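Local coordinates for protein bacterial leucyl aminopeptidase (Legionella pneumophila, PDB 6ESL) that probably removes N-terminal amino acids, leucine among them, from peptides as a secreted zinc aminopeptidase of the M28 family, at residues E114-I128 with S380-E393. Residues are numbered along the deposited sequence; the frame is centred on the assembly and turned at random.
Sequences EIKHEEEVNAALKEI and SKLAVAFAIELASE
The Glu389 carboxylate takes two consecutive backbone N-H groups just before helix 118-125, from Lys116 and the N-cap residue His117. Lys116 N gives OE1 a nearly straight hydrogen bond of 2.9 Å. His117 N bonds OE2 at 2.8 Å, bent to 137°. Both oxygens are met on their syn side. A bend at chi2 (-77°) turns the carboxylate to these N-H groups. The Tyr319 hydroxyl gives the buried OE2 a second partner.

The His117 ring meets the last two residues, Ser392 and Glu393. Its NE2 donates to Glu393 OE1 at 2.7 Å, with the acceptor in the ring plane but NE2 above the carboxylate plane. Ser392 CB lies over one ring face, 3.6 Å from the centroid, in a CH-pi contact. Lys116 NZ makes a long salt bridge to Glu393 OE2, while the terminal carboxylate pairs with Arg246.

Apolar packing continues along the helices. Val121 CG1 meets Ala385 CB at 3.7 Å. Ala124 CB sits over Val384 CG1 and Ile388 CD1, tight against the latter at 3.4 Å. Leu125 CD2 lies against Lys381 CB, and Ile128 CD1 reaches Val384 CG2. The Glu120 carboxylate rests on the Ile388 CG2 methyl, its CD 3.2 Å away; OE2 bonds Thr242 weakly.

The helices run roughly antiparallel at 150°, their axes 9.4 Å apart. Helix 118-125 packs alongside the C-terminal helix 373-391, whose other side lies on strand 203-209 of the mixed sheet in the alpha/beta zinc-peptidase fold.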
loop_
_atom_site.group_PDB
_atom_site.type_symbol
_atom_site.label_atom_id
_atom_site.label_comp_id
_atom_site.label_asym_id
_atom_site.label_seq_id
_atom_site.Cartn_x
_atom_site.Cartn_y
_atom_site.Cartn_z
ATOM N N GLU B 114 -9.202 -12.551 0.048
ATOM C CA GLU B 114 -8.470 -13.733 -0.386
ATOM C C GLU B 114 -9.020 -14.226 -1.677
ATOM O O GLU B 114 -10.117 -13.878 -2.052
ATOM C CB GLU B 114 -8.591 -14.873 0.648
ATOM C CG GLU B 114 -8.307 -14.452 2.100
ATOM C CD GLU B 114 -8.405 -15.613 3.099
ATOM O OE1 GLU B 114 -9.506 -15.988 3.580
ATOM O OE2 GLU B 114 -7.320 -16.125 3.433
ATOM N N ILE B 115 -8.238 -15.058 -2.310
ATOM C CA ILE B 115 -8.598 -15.746 -3.550
ATOM C C ILE B 115 -9.054 -17.171 -3.167
ATOM O O ILE B 115 -8.255 -17.953 -2.669
ATOM C CB ILE B 115 -7.356 -15.831 -4.493
ATOM C CG1 ILE B 115 -6.988 -14.370 -4.929
ATOM C CG2 ILE B 115 -7.587 -16.882 -5.582
ATOM C CD1 ILE B 115 -5.684 -14.106 -5.642
ATOM N N LYS B 116 -10.346 -17.428 -3.330
ATOM C CA LYS B 116 -11.007 -18.666 -2.916
ATOM C C LYS B 116 -12.021 -19.089 -3.880
ATOM O O LYS B 116 -12.837 -19.913 -3.530
ATOM C CB LYS B 116 -11.807 -18.455 -1.658
ATOM C CG LYS B 116 -11.068 -17.920 -0.454
ATOM C CD LYS B 116 -12.084 -17.781 0.664
ATOM C CE LYS B 116 -11.444 -17.859 2.044
ATOM N NZ LYS B 116 -12.223 -18.727 2.986
ATOM N N HIS B 117 -12.069 -18.535 -5.086
ATOM C CA HIS B 117 -13.141 -18.876 -6.026
ATOM C C HIS B 117 -12.582 -19.052 -7.413
ATOM O O HIS B 117 -13.182 -18.627 -8.389
ATOM C CB HIS B 117 -14.272 -17.826 -5.976
ATOM C CG HIS B 117 -14.966 -17.788 -4.659
ATOM N ND1 HIS B 117 -16.020 -18.616 -4.357
ATOM C CD2 HIS B 117 -14.701 -17.106 -3.526
ATOM C CE1 HIS B 117 -16.409 -18.417 -3.115
ATOM N NE2 HIS B 117 -15.628 -17.512 -2.586
ATOM N N GLU B 118 -11.416 -19.703 -7.483
ATOM C CA GLU B 118 -10.743 -19.972 -8.754
ATOM C C GLU B 118 -11.577 -20.534 -9.835
ATOM O O GLU B 118 -11.542 -20.001 -10.929
ATOM C CB GLU B 118 -9.553 -20.898 -8.566
ATOM C CG GLU B 118 -8.353 -20.087 -8.167
ATOM C CD GLU B 118 -7.115 -20.894 -8.024
ATOM O OE1 GLU B 118 -6.679 -21.401 -9.085
ATOM O OE2 GLU B 118 -6.611 -20.976 -6.875
ATOM N N GLU B 119 -12.291 -21.633 -9.572
ATOM C CA GLU B 119 -13.018 -22.263 -10.668
ATOM C C GLU B 119 -14.113 -21.365 -11.235
ATOM O O GLU B 119 -14.197 -21.241 -12.465
ATOM C CB GLU B 119 -13.596 -23.652 -10.303
ATOM C CG GLU B 119 -12.522 -24.715 -10.056
ATOM C CD GLU B 119 -13.102 -26.052 -9.628
ATOM O OE1 GLU B 119 -14.331 -26.108 -9.335
ATOM O OE2 GLU B 119 -12.344 -27.052 -9.622
ATOM N N GLU B 120 -14.894 -20.724 -10.369
ATOM C CA GLU B 120 -15.963 -19.830 -10.810
ATOM C C GLU B 120 -15.425 -18.626 -11.585
ATOM O O GLU B 120 -15.998 -18.227 -12.599
ATOM C CB GLU B 120 -16.789 -19.355 -9.612
ATOM C CG GLU B 120 -17.909 -18.393 -9.974
ATOM C CD GLU B 120 -18.700 -17.940 -8.763
ATOM O OE1 GLU B 120 -18.394 -18.401 -7.644
ATOM O OE2 GLU B 120 -19.629 -17.121 -8.930
ATOM N N VAL B 121 -14.325 -18.049 -11.107
ATOM C CA VAL B 121 -13.696 -16.882 -11.788
ATOM C C VAL B 121 -13.153 -17.270 -13.163
ATOM O O VAL B 121 -13.463 -16.645 -14.198
ATOM C CB VAL B 121 -12.522 -16.311 -10.951
ATOM C CG1 VAL B 121 -11.773 -15.255 -11.755
ATOM C CG2 VAL B 121 -13.018 -15.689 -9.647
ATOM N N ASN B 122 -12.400 -18.369 -13.190
ATOM C CA ASN B 122 -11.750 -18.803 -14.434
ATOM C C ASN B 122 -12.737 -19.177 -15.491
ATOM O O ASN B 122 -12.500 -18.895 -16.659
ATOM C CB ASN B 122 -10.684 -19.899 -14.191
ATOM C CG ASN B 122 -9.355 -19.292 -13.722
ATOM O OD1 ASN B 122 -8.901 -18.286 -14.274
ATOM N ND2 ASN B 122 -8.767 -19.845 -12.685
ATOM N N ALA B 123 -13.874 -19.722 -15.078
ATOM C CA ALA B 123 -14.977 -20.010 -16.033
ATOM C C ALA B 123 -15.651 -18.759 -16.520
ATOM O O ALA B 123 -15.976 -18.622 -17.722
ATOM C CB ALA B 123 -16.013 -20.951 -15.391
ATOM N N ALA B 124 -15.899 -17.823 -15.594
ATOM C CA ALA B 124 -16.484 -16.538 -15.990
ATOM C C ALA B 124 -15.550 -15.755 -16.934
ATOM O O ALA B 124 -16.043 -15.129 -17.870
ATOM C CB ALA B 124 -16.825 -15.701 -14.774
ATOM N N LEU B 125 -14.223 -15.802 -16.704
ATOM C CA LEU B 125 -13.242 -15.092 -17.585
ATOM C C LEU B 125 -13.290 -15.604 -18.971
ATOM O O LEU B 125 -13.183 -14.838 -19.901
ATOM C CB LEU B 125 -11.798 -15.226 -17.087
ATOM C CG LEU B 125 -11.485 -14.558 -15.724
ATOM C CD1 LEU B 125 -9.991 -14.604 -15.352
ATOM C CD2 LEU B 125 -12.086 -13.176 -15.612
ATOM N N LYS B 126 -13.434 -16.907 -19.098
ATOM C CA LYS B 126 -13.646 -17.525 -20.395
ATOM C C LYS B 126 -14.917 -17.082 -21.141
ATOM O O LYS B 126 -14.983 -17.276 -22.352
ATOM C CB LYS B 126 -13.552 -19.057 -20.284
ATOM C CG LYS B 126 -12.082 -19.541 -20.318
ATOM C CD LYS B 126 -11.876 -21.071 -20.176
ATOM C CE LYS B 126 -11.076 -21.358 -18.884
ATOM N NZ LYS B 126 -11.365 -22.764 -18.476
ATOM N N GLU B 127 -15.878 -16.438 -20.462
ATOM C CA GLU B 127 -17.111 -15.916 -21.120
ATOM C C GLU B 127 -17.010 -14.518 -21.696
ATOM O O GLU B 127 -17.873 -14.112 -22.489
ATOM C CB GLU B 127 -18.290 -15.888 -20.155
ATOM C CG GLU B 127 -18.587 -17.177 -19.390
ATOM C CD GLU B 127 -19.623 -18.024 -20.065
ATOM O OE1 GLU B 127 -20.415 -17.469 -20.850
ATOM O OE2 GLU B 127 -19.601 -19.243 -19.868
ATOM N N ILE B 128 -15.977 -13.773 -21.277
ATOM C CA ILE B 128 -15.798 -12.373 -21.674
ATOM C C ILE B 128 -15.606 -12.409 -23.126
ATOM O O ILE B 128 -14.864 -13.299 -23.604
ATOM C CB ILE B 128 -14.497 -11.740 -21.058
ATOM C CG1 ILE B 128 -14.595 -11.598 -19.528
ATOM C CG2 ILE B 128 -14.167 -10.389 -21.702
ATOM C CD1 ILE B 128 -15.509 -10.482 -19.112
ATOM N N SER B 380 -11.697 -5.760 -18.007
ATOM C CA SER B 380 -13.007 -6.350 -17.869
ATOM C C SER B 380 -12.897 -7.620 -17.042
ATOM O O SER B 380 -13.735 -7.905 -16.136
ATOM C CB SER B 380 -13.618 -6.553 -19.262
ATOM O OG SER B 380 -14.976 -6.879 -19.149
ATOM N N LYS B 381 -11.836 -8.407 -17.297
ATOM C CA LYS B 381 -11.588 -9.613 -16.534
ATOM C C LYS B 381 -11.360 -9.305 -15.093
ATOM O O LYS B 381 -11.783 -10.040 -14.225
ATOM C CB LYS B 381 -10.374 -10.364 -17.092
ATOM C CG LYS B 381 -10.703 -11.056 -18.424
ATOM C CD LYS B 381 -9.559 -11.804 -19.019
ATOM C CE LYS B 381 -10.004 -12.248 -20.381
ATOM N NZ LYS B 381 -9.091 -13.156 -21.077
ATOM N N LEU B 382 -10.616 -8.250 -14.837
ATOM C CA LEU B 382 -10.352 -7.859 -13.470
ATOM C C LEU B 382 -11.660 -7.531 -12.742
ATOM O O LEU B 382 -11.811 -7.896 -11.581
ATOM C CB LEU B 382 -9.334 -6.701 -13.404
ATOM C CG LEU B 382 -8.960 -6.147 -12.035
ATOM C CD1 LEU B 382 -8.459 -7.237 -11.107
ATOM C CD2 LEU B 382 -7.903 -5.016 -12.095
ATOM N N ALA B 383 -12.564 -6.795 -13.405
ATOM C CA ALA B 383 -13.859 -6.429 -12.784
ATOM C C ALA B 383 -14.641 -7.716 -12.434
ATOM O O ALA B 383 -15.215 -7.792 -11.338
ATOM C CB ALA B 383 -14.691 -5.584 -13.739
ATOM N N VAL B 384 -14.710 -8.634 -13.410
ATOM C CA VAL B 384 -15.399 -9.940 -13.203
ATOM C C VAL B 384 -14.812 -10.692 -12.011
ATOM O O VAL B 384 -15.544 -11.192 -11.143
ATOM C CB VAL B 384 -15.402 -10.847 -14.457
ATOM C CG1 VAL B 384 -15.903 -12.283 -14.173
ATOM C CG2 VAL B 384 -16.288 -10.238 -15.486
ATOM N N ALA B 385 -13.485 -10.719 -11.931
ATOM C CA ALA B 385 -12.835 -11.476 -10.851
ATOM C C ALA B 385 -13.074 -10.817 -9.485
ATOM O O ALA B 385 -13.335 -11.515 -8.502
ATOM C CB ALA B 385 -11.360 -11.623 -11.138
ATOM N N PHE B 386 -12.966 -9.494 -9.402
ATOM C CA PHE B 386 -13.275 -8.740 -8.229
ATOM C C PHE B 386 -14.724 -8.975 -7.749
ATOM O O PHE B 386 -14.971 -9.264 -6.594
ATOM C CB PHE B 386 -13.076 -7.233 -8.597
ATOM C CG PHE B 386 -13.230 -6.261 -7.482
ATOM C CD1 PHE B 386 -12.111 -5.916 -6.701
ATOM C CD2 PHE B 386 -14.435 -5.604 -7.243
ATOM C CE1 PHE B 386 -12.218 -4.967 -5.663
ATOM C CE2 PHE B 386 -14.543 -4.657 -6.207
ATOM C CZ PHE B 386 -13.432 -4.358 -5.417
ATOM N N ALA B 387 -15.669 -8.921 -8.680
ATOM C CA ALA B 387 -17.078 -9.155 -8.324
ATOM C C ALA B 387 -17.262 -10.554 -7.748
ATOM O O ALA B 387 -17.758 -10.711 -6.601
ATOM C CB ALA B 387 -17.976 -8.989 -9.541
ATOM N N ILE B 388 -16.823 -11.546 -8.498
ATOM C CA ILE B 388 -17.102 -12.928 -8.090
ATOM C C ILE B 388 -16.376 -13.261 -6.788
ATOM O O ILE B 388 -16.990 -13.800 -5.882
ATOM C CB ILE B 388 -16.809 -13.930 -9.230
ATOM C CG1 ILE B 388 -17.807 -13.759 -10.379
ATOM C CG2 ILE B 388 -16.798 -15.354 -8.709
ATOM C CD1 ILE B 388 -17.395 -14.425 -11.659
ATOM N N GLU B 389 -15.097 -12.925 -6.640
ATOM C CA GLU B 389 -14.420 -13.225 -5.387
ATOM C C GLU B 389 -15.063 -12.560 -4.181
ATOM O O GLU B 389 -15.263 -13.219 -3.167
ATOM C CB GLU B 389 -12.927 -12.813 -5.381
ATOM C CG GLU B 389 -12.055 -13.753 -6.210
ATOM C CD GLU B 389 -11.745 -15.090 -5.486
ATOM O OE1 GLU B 389 -11.974 -15.148 -4.232
ATOM O OE2 GLU B 389 -11.308 -16.065 -6.199
ATOM N N LEU B 390 -15.353 -11.252 -4.274
ATOM C CA LEU B 390 -15.767 -10.535 -3.078
ATOM C C LEU B 390 -17.273 -10.726 -2.761
ATOM O O LEU B 390 -17.680 -10.698 -1.595
ATOM C CB LEU B 390 -15.404 -9.067 -3.196
ATOM C CG LEU B 390 -13.873 -8.802 -3.292
ATOM C CD1 LEU B 390 -13.598 -7.335 -3.425
ATOM C CD2 LEU B 390 -13.126 -9.349 -2.105
ATOM N N ALA B 391 -18.080 -10.925 -3.792
ATOM C CA ALA B 391 -19.530 -11.068 -3.624
ATOM C C ALA B 391 -19.887 -12.480 -3.199
ATOM O O ALA B 391 -21.005 -12.697 -2.728
ATOM C CB ALA B 391 -20.272 -10.684 -4.896
ATOM N N SER B 392 -18.952 -13.426 -3.358
ATOM C CA SER B 392 -19.158 -14.816 -2.930
ATOM C C SER B 392 -18.718 -15.045 -1.510
ATOM O O SER B 392 -18.853 -16.148 -1.055
ATOM C CB SER B 392 -18.414 -15.796 -3.847
ATOM O OG SER B 392 -18.769 -15.611 -5.192
ATOM N N GLU B 393 -18.179 -14.046 -0.823
ATOM C CA GLU B 393 -17.786 -14.151 0.617
ATOM C C GLU B 393 -18.590 -13.235 1.565
ATOM O O GLU B 393 -18.368 -13.271 2.785
ATOM C CB GLU B 393 -16.296 -13.831 0.822
ATOM C CG GLU B 393 -15.348 -14.787 0.138
ATOM C CD GLU B 393 -15.426 -16.206 0.658
ATOM O OE1 GLU B 393 -16.109 -17.034 0.009
ATOM O OE2 GLU B 393 -14.780 -16.482 1.704
ATOM O OXT GLU B 393 -19.445 -12.440 1.153
#